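Local coordinates for CRISPR-associated protein Cse2 (Thermus thermophilus, PDB 2ZCA), which probably takes part in type I-E CRISPR antiviral defence as the small all-helical Cse2 (CasB) subunit, helping to target invading nucleic acids, at residues V45-L49 and A61-V65; L68-K72 and F128-L132; T81-W87 and W149-Y153. One frame throughout, in Å; residues are numbered along the deposited sequence.

Contact 1: V45-L49 and A61-V65; sequences VEPFL and AHYLV
Val45 lies nearest Tyr63 where the end of helix 42-49 passes helix 56-71, their CA atoms 7.0 Å apart. The short axes run at 137° and come no closer than 11.0 Å, leaving room for large side chains between them. His62 and Tyr63 reach into it and meet side chains from 45-49. Val45 suits its place because it is branched at CB: CG1 sits over one face of the Tyr63 ring, 3.8 Å from its centroid, a CH-pi contact, while CB and CG2 lie 3.5 and 3.6 Å from Tyr63 CE1. Glu46, bent at chi2 (-56°), brings its carboxylate to the edge of the same ring, where Tyr63 OH donates a 2.5 Å hydrogen bond to Glu46 OE2, met on the anti side. Leu49 turns one methyl to each ring; CD2 is centred over a face of His62, 3.7 Å from the ring centroid. Phe48 meets His62 rim to rim, with CE2 3.7 Å from His62 CD2. The hydrogen bond from ND1 to Glu58 O helps fix the rotation of the imidazole, and Phe7 and Trp54 add edge-to-face contacts. Helix segments packed thus through an aromatic cluster form part of the core of the all-helical Cse2 fold.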
loop_
_atom_site.group_PDB
_atom_site.type_symbol
_atom_site.label_atom_id
_atom_site.label_comp_id
_atom_site.label_asym_id
_atom_site.label_seq_id
_atom_site.Cartn_x
_atom_site.Cartn_y
_atom_site.Cartn_z
ATOM N N VAL A 45 11.975 -8.607 2.401
ATOM C CA VAL A 45 10.591 -9.060 2.374
ATOM C C VAL A 45 10.437 -10.582 2.404
ATOM O O VAL A 45 9.540 -11.104 3.067
ATOM C CB VAL A 45 9.875 -8.507 1.123
ATOM C CG1 VAL A 45 8.448 -9.030 1.053
ATOM C CG2 VAL A 45 9.878 -6.981 1.166
ATOM N N GLU A 46 11.312 -11.295 1.700
ATOM C CA GLU A 46 11.216 -12.750 1.643
ATOM C C GLU A 46 11.251 -13.456 3.002
ATOM O O GLU A 46 10.528 -14.430 3.211
ATOM C CB GLU A 46 12.294 -13.317 0.713
ATOM C CG GLU A 46 12.054 -13.005 -0.766
ATOM C CD GLU A 46 10.693 -13.479 -1.264
ATOM O OE1 GLU A 46 10.254 -14.575 -0.856
ATOM O OE2 GLU A 46 10.064 -12.764 -2.080
ATOM N N PRO A 47 12.093 -12.986 3.938
ATOM C CA PRO A 47 12.130 -13.649 5.247
ATOM C C PRO A 47 10.747 -13.624 5.906
ATOM O O PRO A 47 10.397 -14.514 6.682
ATOM C CB PRO A 47 13.156 -12.828 6.016
ATOM C CG PRO A 47 14.134 -12.457 4.942
ATOM C CD PRO A 47 13.206 -12.031 3.806
ATOM N N PHE A 48 9.962 -12.597 5.591
ATOM C CA PHE A 48 8.616 -12.485 6.140
ATOM C C PHE A 48 7.659 -13.406 5.385
ATOM O O PHE A 48 6.910 -14.176 5.989
ATOM C CB PHE A 48 8.103 -11.044 6.034
ATOM C CG PHE A 48 6.687 -10.873 6.514
ATOM C CD1 PHE A 48 6.413 -10.691 7.865
ATOM C CD2 PHE A 48 5.626 -10.945 5.617
ATOM C CE1 PHE A 48 5.095 -10.585 8.319
ATOM C CE2 PHE A 48 4.304 -10.841 6.057
ATOM C CZ PHE A 48 4.039 -10.661 7.412
ATOM N N LEU A 49 7.688 -13.324 4.058
ATOM C CA LEU A 49 6.808 -14.137 3.227
ATOM C C LEU A 49 7.034 -15.626 3.446
ATOM O O LEU A 49 6.123 -16.432 3.264
ATOM C CB LEU A 49 7.007 -13.791 1.748
ATOM C CG LEU A 49 6.615 -12.360 1.354
ATOM C CD1 LEU A 49 6.962 -12.107 -0.102
ATOM C CD2 LEU A 49 5.126 -12.154 1.587
ATOM N N ALA A 61 1.749 -7.830 -3.546
ATOM C CA ALA A 61 1.016 -6.872 -2.718
ATOM C C ALA A 61 1.908 -6.426 -1.563
ATOM O O ALA A 61 1.960 -5.242 -1.230
ATOM C CB ALA A 61 -0.263 -7.502 -2.178
ATOM N N HIS A 62 2.612 -7.377 -0.949
ATOM C CA HIS A 62 3.504 -7.047 0.158
ATOM C C HIS A 62 4.632 -6.124 -0.299
ATOM O O HIS A 62 4.972 -5.156 0.386
ATOM C CB HIS A 62 4.111 -8.314 0.771
ATOM C CG HIS A 62 3.151 -9.117 1.593
ATOM N ND1 HIS A 62 2.161 -9.897 1.036
ATOM C CD2 HIS A 62 3.051 -9.287 2.934
ATOM C CE1 HIS A 62 1.498 -10.517 1.995
ATOM N NE2 HIS A 62 2.019 -10.165 3.157
ATOM N N TYR A 63 5.224 -6.427 -1.451
ATOM C CA TYR A 63 6.309 -5.595 -1.965
ATOM C C TYR A 63 5.843 -4.175 -2.248
ATOM O O TYR A 63 6.562 -3.214 -1.973
ATOM C CB TYR A 63 6.897 -6.200 -3.242
ATOM C CG TYR A 63 7.911 -7.294 -2.980
ATOM C CD1 TYR A 63 9.210 -6.984 -2.580
ATOM C CD2 TYR A 63 7.558 -8.636 -3.095
ATOM C CE1 TYR A 63 10.136 -7.984 -2.297
ATOM C CE2 TYR A 63 8.474 -9.642 -2.813
ATOM C CZ TYR A 63 9.760 -9.307 -2.414
ATOM O OH TYR A 63 10.663 -10.302 -2.119
ATOM N N LEU A 64 4.642 -4.035 -2.801
ATOM C CA LEU A 64 4.140 -2.702 -3.109
ATOM C C LEU A 64 3.877 -1.906 -1.834
ATOM O O LEU A 64 4.201 -0.720 -1.761
ATOM C CB LEU A 64 2.866 -2.783 -3.966
ATOM C CG LEU A 64 2.202 -1.449 -4.344
ATOM C CD1 LEU A 64 3.196 -0.542 -5.053
ATOM C CD2 LEU A 64 1.001 -1.717 -5.244
ATOM N N VAL A 65 3.295 -2.551 -0.825
ATOM C CA VAL A 65 3.017 -1.866 0.433
ATOM C C VAL A 65 4.312 -1.448 1.131
ATOM O O VAL A 65 4.382 -0.374 1.718
ATOM C CB VAL A 65 2.159 -2.740 1.374
ATOM C CG1 VAL A 65 2.082 -2.108 2.761
ATOM C CG2 VAL A 65 0.753 -2.881 0.792
#

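Contact 2: L68-K72 and F128-L132; sequences LYALK and FARLL
Phe128, at the start of helix 128-136, is inserted against the last turn of helix 56-71 in an apolar helix-to-helix contact whose centre lies about 4 Å from the centre of the chain. No hydrogen bond crosses between 68-72 and 128-132. The nearest backbones are those of Tyr69 and Phe128, whose CA atoms are 6.9 Å apart. Phenylalanine suits the gap because its flat apolar ring can lie against backbone, with Leu68 O 3.6 Å from Phe128 CZ. With CG beside its own backbone N (chi1 -75°), Phe128 lays a face against Tyr69, whose CA is 3.9 Å from the Phe128 ring centroid, a CH-pi contact displaced toward the rim. The Tyr69 ring then turns its edge to the face of Phe128 in a T-shaped pair, centroids 5.5 Å apart and planes at 70°. Tyrosine suits this position because its ring is packed among Leu8, Leu11 and Trp20 while its hydroxyl makes a weak hydrogen bond to Gln15.

Leu68 borders the phenylalanine with its CB, 4.0 Å from Phe128 CE1, and sends CD1 further on to meet Leu131 CD2 at 4.2 Å. Leu131, one turn along helix 128-136 from Phe128, crosses Leu68 at about a right angle. Lys72 is the first residue to leave helical geometry. Its CB and CG lie at the edge of the Phe128 ring, near its plane, with CB 3.9 Å from CZ, and a bend at chi2 (-75°) carries the chain away to NZ, held by the carbonyl oxygens of Val122 and Gly124. A lysine can thus offer methylene groups to the core and still satisfy its ammonium group. An aromatic residue from one helix start lodged against the end of another is plain interior packing of the Cse2 helical fold.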
loop_
_atom_site.group_PDB
_atom_site.type_symbol
_atom_site.label_atom_id
_atom_site.label_comp_id
_atom_site.label_asym_id
_atom_site.label_seq_id
_atom_site.Cartn_x
_atom_site.Cartn_y
_atom_site.Cartn_z
ATOM N N LEU A 68 5.443 1.664 -0.636
ATOM C CA LEU A 68 4.636 2.835 -0.303
ATOM C C LEU A 68 4.882 3.276 1.136
ATOM O O LEU A 68 4.818 4.468 1.456
ATOM C CB LEU A 68 3.153 2.528 -0.541
ATOM C CG LEU A 68 2.848 2.234 -2.018
ATOM C CD1 LEU A 68 1.422 1.734 -2.176
ATOM C CD2 LEU A 68 3.075 3.497 -2.848
ATOM N N TYR A 69 5.168 2.311 2.000
ATOM C CA TYR A 69 5.458 2.590 3.403
ATOM C C TYR A 69 6.745 3.413 3.463
ATOM O O TYR A 69 6.837 4.391 4.201
ATOM C CB TYR A 69 5.607 1.261 4.158
ATOM C CG TYR A 69 6.060 1.352 5.600
ATOM C CD1 TYR A 69 7.419 1.386 5.929
ATOM C CD2 TYR A 69 5.134 1.339 6.638
ATOM C CE1 TYR A 69 7.837 1.393 7.265
ATOM C CE2 TYR A 69 5.539 1.347 7.971
ATOM C CZ TYR A 69 6.890 1.372 8.278
ATOM O OH TYR A 69 7.283 1.361 9.600
ATOM N N ALA A 70 7.735 3.016 2.669
ATOM C CA ALA A 70 9.004 3.731 2.627
ATOM C C ALA A 70 8.820 5.141 2.060
ATOM O O ALA A 70 9.419 6.100 2.558
ATOM C CB ALA A 70 10.013 2.947 1.789
ATOM N N LEU A 71 7.995 5.265 1.023
ATOM C CA LEU A 71 7.732 6.559 0.399
ATOM C C LEU A 71 7.222 7.553 1.441
ATOM O O LEU A 71 7.568 8.741 1.410
ATOM C CB LEU A 71 6.695 6.410 -0.723
ATOM C CG LEU A 71 6.205 7.700 -1.394
ATOM C CD1 LEU A 71 7.360 8.370 -2.130
ATOM C CD2 LEU A 71 5.069 7.383 -2.363
ATOM N N LYS A 72 6.402 7.054 2.365
ATOM C CA LYS A 72 5.833 7.878 3.426
ATOM C C LYS A 72 6.693 7.831 4.687
ATOM O O LYS A 72 6.268 8.248 5.767
ATOM C CB LYS A 72 4.404 7.409 3.739
ATOM C CG LYS A 72 3.371 7.827 2.693
ATOM C CD LYS A 72 3.047 9.317 2.815
ATOM C CE LYS A 72 2.055 9.776 1.750
ATOM N NZ LYS A 72 1.695 11.214 1.907
ATOM N N PHE A 128 -1.353 1.591 6.761
ATOM C CA PHE A 128 -0.704 0.609 5.898
ATOM C C PHE A 128 -1.119 -0.829 6.172
ATOM O O PHE A 128 -0.950 -1.702 5.323
ATOM C CB PHE A 128 0.815 0.767 5.998
ATOM C CG PHE A 128 1.335 1.967 5.263
ATOM C CD1 PHE A 128 1.432 1.956 3.874
ATOM C CD2 PHE A 128 1.682 3.126 5.948
ATOM C CE1 PHE A 128 1.867 3.086 3.176
ATOM C CE2 PHE A 128 2.120 4.262 5.257
ATOM C CZ PHE A 128 2.211 4.240 3.873
ATOM N N ALA A 129 -1.673 -1.076 7.353
ATOM C CA ALA A 129 -2.138 -2.409 7.696
ATOM C C ALA A 129 -3.399 -2.676 6.876
ATOM O O ALA A 129 -3.521 -3.713 6.225
ATOM C CB ALA A 129 -2.441 -2.493 9.188
ATOM N N ARG A 130 -4.333 -1.730 6.900
ATOM C CA ARG A 130 -5.568 -1.879 6.132
ATOM C C ARG A 130 -5.252 -1.833 4.641
ATOM O O ARG A 130 -5.906 -2.492 3.838
ATOM C CB ARG A 130 -6.575 -0.771 6.492
ATOM C CG ARG A 130 -7.900 -0.847 5.723
ATOM C CD ARG A 130 -8.539 -2.244 5.778
ATOM N NE ARG A 130 -8.965 -2.643 7.119
ATOM C CZ ARG A 130 -10.137 -2.329 7.670
ATOM N NH1 ARG A 130 -11.023 -1.604 6.999
ATOM N NH2 ARG A 130 -10.427 -2.754 8.893
ATOM N N LEU A 131 -4.241 -1.060 4.260
ATOM C CA LEU A 131 -3.885 -0.985 2.850
ATOM C C LEU A 131 -3.499 -2.369 2.313
ATOM O O LEU A 131 -3.939 -2.766 1.235
ATOM C CB LEU A 131 -2.733 0.004 2.631
ATOM C CG LEU A 131 -2.327 0.184 1.163
ATOM C CD1 LEU A 131 -3.541 0.628 0.345
ATOM C CD2 LEU A 131 -1.204 1.213 1.050
ATOM N N LEU A 132 -2.684 -3.109 3.060
ATOM C CA LEU A 132 -2.285 -4.436 2.600
ATOM C C LEU A 132 -3.466 -5.406 2.628
ATOM O O LEU A 132 -3.674 -6.158 1.679
ATOM C CB LEU A 132 -1.142 -5.000 3.451
ATOM C CG LEU A 132 -0.725 -6.428 3.078
ATOM C CD1 LEU A 132 -0.285 -6.471 1.617
ATOM C CD2 LEU A 132 0.393 -6.902 3.993
#

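Contact 3: T81-W87 and W149-Y153; sequences TLARALW and WAREY
Thr81 OG1, at the start of helix 82-90, donates a 2.9 Å hydrogen bond to Glu152 OE1 of helix 144-155, approaching from above the carboxylate plane. Thr81 is the N-cap residue, and its OG1, set by chi1 of 66° between the backbone N and carbonyl carbon, caps the helix by accepting from Arg84 N at 3.2 Å. Water 1 links Ala83 N to Glu152 OE1, so this oxygen is doubly gripped, and the salt bridge of Glu152 OE2 to Arg148 probably favours the charged form. Water 2 joins Arg84 NE to the backbone carbonyl oxygen of Glu152, while Arg84 NH1 bonds to Gly79.

The axes of 82-87 and 149-153 come within 8.1 Å and their N-to-C directions differ by 39°, a close pairing in this all-helical Cse2 fold that small Ala83 makes possible: its CA lies 5.2 Å from that of Tyr153.

Apolar and aromatic contacts make up most of the rest. Trp87 presents its edge to the face of Tyr153, its five-membered ring centroid 5.1 Å from that of the Tyr153 ring and the planes at 83°. Leu86 CB touches Tyr153 CE2. Trp149 NE1 is bonded to Asp134 OD2, while the benzene part of the indole packs on Leu82.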
loop_
_atom_site.group_PDB
_atom_site.type_symbol
_atom_site.label_atom_id
_atom_site.label_comp_id
_atom_site.label_asym_id
_atom_site.label_seq_id
_atom_site.Cartn_x
_atom_site.Cartn_y
_atom_site.Cartn_z
ATOM N N THR A 81 -7.455 5.680 6.406
ATOM C CA THR A 81 -7.307 4.882 5.191
ATOM C C THR A 81 -6.984 5.754 3.995
ATOM O O THR A 81 -7.228 6.963 4.011
ATOM C CB THR A 81 -8.592 4.099 4.874
ATOM O OG1 THR A 81 -9.638 5.020 4.545
ATOM C CG2 THR A 81 -9.014 3.263 6.068
ATOM N N LEU A 82 -6.434 5.138 2.951
ATOM C CA LEU A 82 -6.094 5.875 1.748
ATOM C C LEU A 82 -7.333 6.576 1.198
ATOM O O LEU A 82 -7.253 7.715 0.744
ATOM C CB LEU A 82 -5.512 4.935 0.685
ATOM C CG LEU A 82 -5.154 5.589 -0.657
ATOM C CD1 LEU A 82 -4.252 6.800 -0.431
ATOM C CD2 LEU A 82 -4.452 4.573 -1.546
ATOM N N ALA A 83 -8.482 5.902 1.250
ATOM C CA ALA A 83 -9.718 6.495 0.742
ATOM C C ALA A 83 -10.066 7.769 1.503
ATOM O O ALA A 83 -10.472 8.762 0.902
ATOM C CB ALA A 83 -10.873 5.496 0.840
ATOM N N ARG A 84 -9.921 7.735 2.826
ATOM C CA ARG A 84 -10.212 8.909 3.637
ATOM C C ARG A 84 -9.190 10.009 3.349
ATOM O O ARG A 84 -9.540 11.184 3.248
ATOM C CB ARG A 84 -10.212 8.537 5.124
ATOM C CG ARG A 84 -11.433 7.701 5.517
ATOM C CD ARG A 84 -11.295 7.013 6.871
ATOM N NE ARG A 84 -12.493 6.234 7.186
ATOM C CZ ARG A 84 -12.584 5.352 8.178
ATOM N NH1 ARG A 84 -11.542 5.123 8.970
ATOM N NH2 ARG A 84 -13.719 4.695 8.378
ATOM N N ALA A 85 -7.927 9.623 3.196
ATOM C CA ALA A 85 -6.875 10.588 2.904
ATOM C C ALA A 85 -7.112 11.250 1.549
ATOM O O ALA A 85 -6.797 12.429 1.364
ATOM C CB ALA A 85 -5.510 9.903 2.921
ATOM N N LEU A 86 -7.654 10.491 0.599
ATOM C CA LEU A 86 -7.936 11.034 -0.724
ATOM C C LEU A 86 -9.090 12.027 -0.652
ATOM O O LEU A 86 -9.072 13.055 -1.330
ATOM C CB LEU A 86 -8.258 9.911 -1.717
ATOM C CG LEU A 86 -7.032 9.147 -2.245
ATOM C CD1 LEU A 86 -7.460 7.877 -2.975
ATOM C CD2 LEU A 86 -6.233 10.059 -3.173
ATOM N N TRP A 87 -10.095 11.725 0.164
ATOM C CA TRP A 87 -11.223 12.641 0.302
ATOM C C TRP A 87 -10.721 13.983 0.834
ATOM O O TRP A 87 -11.117 15.044 0.351
ATOM C CB TRP A 87 -12.273 12.088 1.270
ATOM C CG TRP A 87 -13.420 13.033 1.456
ATOM C CD1 TRP A 87 -14.506 13.176 0.641
ATOM C CD2 TRP A 87 -13.551 14.028 2.476
ATOM N NE1 TRP A 87 -15.302 14.202 1.088
ATOM C CE2 TRP A 87 -14.740 14.743 2.213
ATOM C CE3 TRP A 87 -12.776 14.389 3.587
ATOM C CZ2 TRP A 87 -15.174 15.802 3.020
ATOM C CZ3 TRP A 87 -13.207 15.442 4.390
ATOM C CH2 TRP A 87 -14.397 16.134 4.100
ATOM N N TRP A 149 -14.206 1.192 0.010
ATOM C CA TRP A 149 -13.398 2.397 -0.143
ATOM C C TRP A 149 -14.333 3.541 -0.514
ATOM O O TRP A 149 -14.199 4.659 -0.012
ATOM C CB TRP A 149 -12.338 2.201 -1.232
ATOM C CG TRP A 149 -11.109 1.502 -0.736
ATOM C CD1 TRP A 149 -11.041 0.563 0.254
ATOM C CD2 TRP A 149 -9.774 1.663 -1.228
ATOM N NE1 TRP A 149 -9.744 0.129 0.410
ATOM C CE2 TRP A 149 -8.945 0.788 -0.488
ATOM C CE3 TRP A 149 -9.195 2.462 -2.223
ATOM C CZ2 TRP A 149 -7.567 0.689 -0.711
ATOM C CZ3 TRP A 149 -7.821 2.364 -2.444
ATOM C CH2 TRP A 149 -7.025 1.483 -1.689
ATOM N N ALA A 150 -15.288 3.256 -1.392
ATOM C CA ALA A 150 -16.248 4.268 -1.803
ATOM C C ALA A 150 -17.029 4.738 -0.579
ATOM O O ALA A 150 -17.303 5.928 -0.430
ATOM C CB ALA A 150 -17.194 3.702 -2.855
ATOM N N ARG A 151 -17.371 3.797 0.299
ATOM C CA ARG A 151 -18.106 4.105 1.527
ATOM C C ARG A 151 -17.275 5.020 2.431
ATOM O O ARG A 151 -17.791 5.978 3.010
ATOM C CB ARG A 151 -18.431 2.815 2.288
ATOM C CG ARG A 151 -19.343 3.004 3.503
ATOM C CD ARG A 151 -19.459 1.716 4.320
ATOM N NE ARG A 151 -18.245 1.449 5.089
ATOM C CZ ARG A 151 -17.947 0.274 5.641
ATOM N NH1 ARG A 151 -18.773 -0.753 5.509
ATOM N NH2 ARG A 151 -16.822 0.130 6.331
ATOM N N GLU A 152 -15.985 4.719 2.554
ATOM C CA GLU A 152 -15.099 5.524 3.390
ATOM C C GLU A 152 -14.908 6.926 2.814
ATOM O O GLU A 152 -14.891 7.915 3.549
ATOM C CB GLU A 152 -13.732 4.840 3.527
ATOM C CG GLU A 152 -13.799 3.397 3.997
ATOM C CD GLU A 152 -12.429 2.747 4.118
ATOM O OE1 GLU A 152 -11.494 3.179 3.406
ATOM O OE2 GLU A 152 -12.292 1.793 4.913
ATOM N N TYR A 153 -14.764 7.009 1.495
ATOM C CA TYR A 153 -14.560 8.290 0.830
ATOM C C TYR A 153 -15.787 9.194 0.947
ATOM O O TYR A 153 -15.702 10.309 1.464
ATOM C CB TYR A 153 -14.218 8.056 -0.644
ATOM C CG TYR A 153 -13.886 9.304 -1.428
ATOM C CD1 TYR A 153 -14.892 10.128 -1.933
ATOM C CD2 TYR A 153 -12.557 9.656 -1.682
ATOM C CE1 TYR A 153 -14.586 11.269 -2.675
ATOM C CE2 TYR A 153 -12.240 10.794 -2.423
ATOM C CZ TYR A 153 -13.261 11.594 -2.917
ATOM O OH TYR A 153 -12.961 12.712 -3.660
HETATM O O HOH W 1 -9.160 2.966 1.812
HETATM O O HOH W 2 -14.692 7.615 6.415
#

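How the contacts relate
Contacts 1 and 2 share helix 56-71 and lie about 11 Å apart between centres. Leu132 joins them: its CD2 is 3.7 Å from His62 CD2 and its CD1 is 3.8 Å from Val65 CG2, so helix 128-136 packs on the same helix across both contacts. Contacts 2 and 3 have centres about 14 Å apart and also touch, with Leu131 CD1 4.1 Å from Trp149 CH2. In sequence their segments alternate, helix 82-90 falling between the two partners of contact 2. Contacts 1 and 3 lie on opposite sides of the chain's centre, about 24 Å apart between centres and about 9 Å between nearest atoms, with contact 2 bridging them through packing.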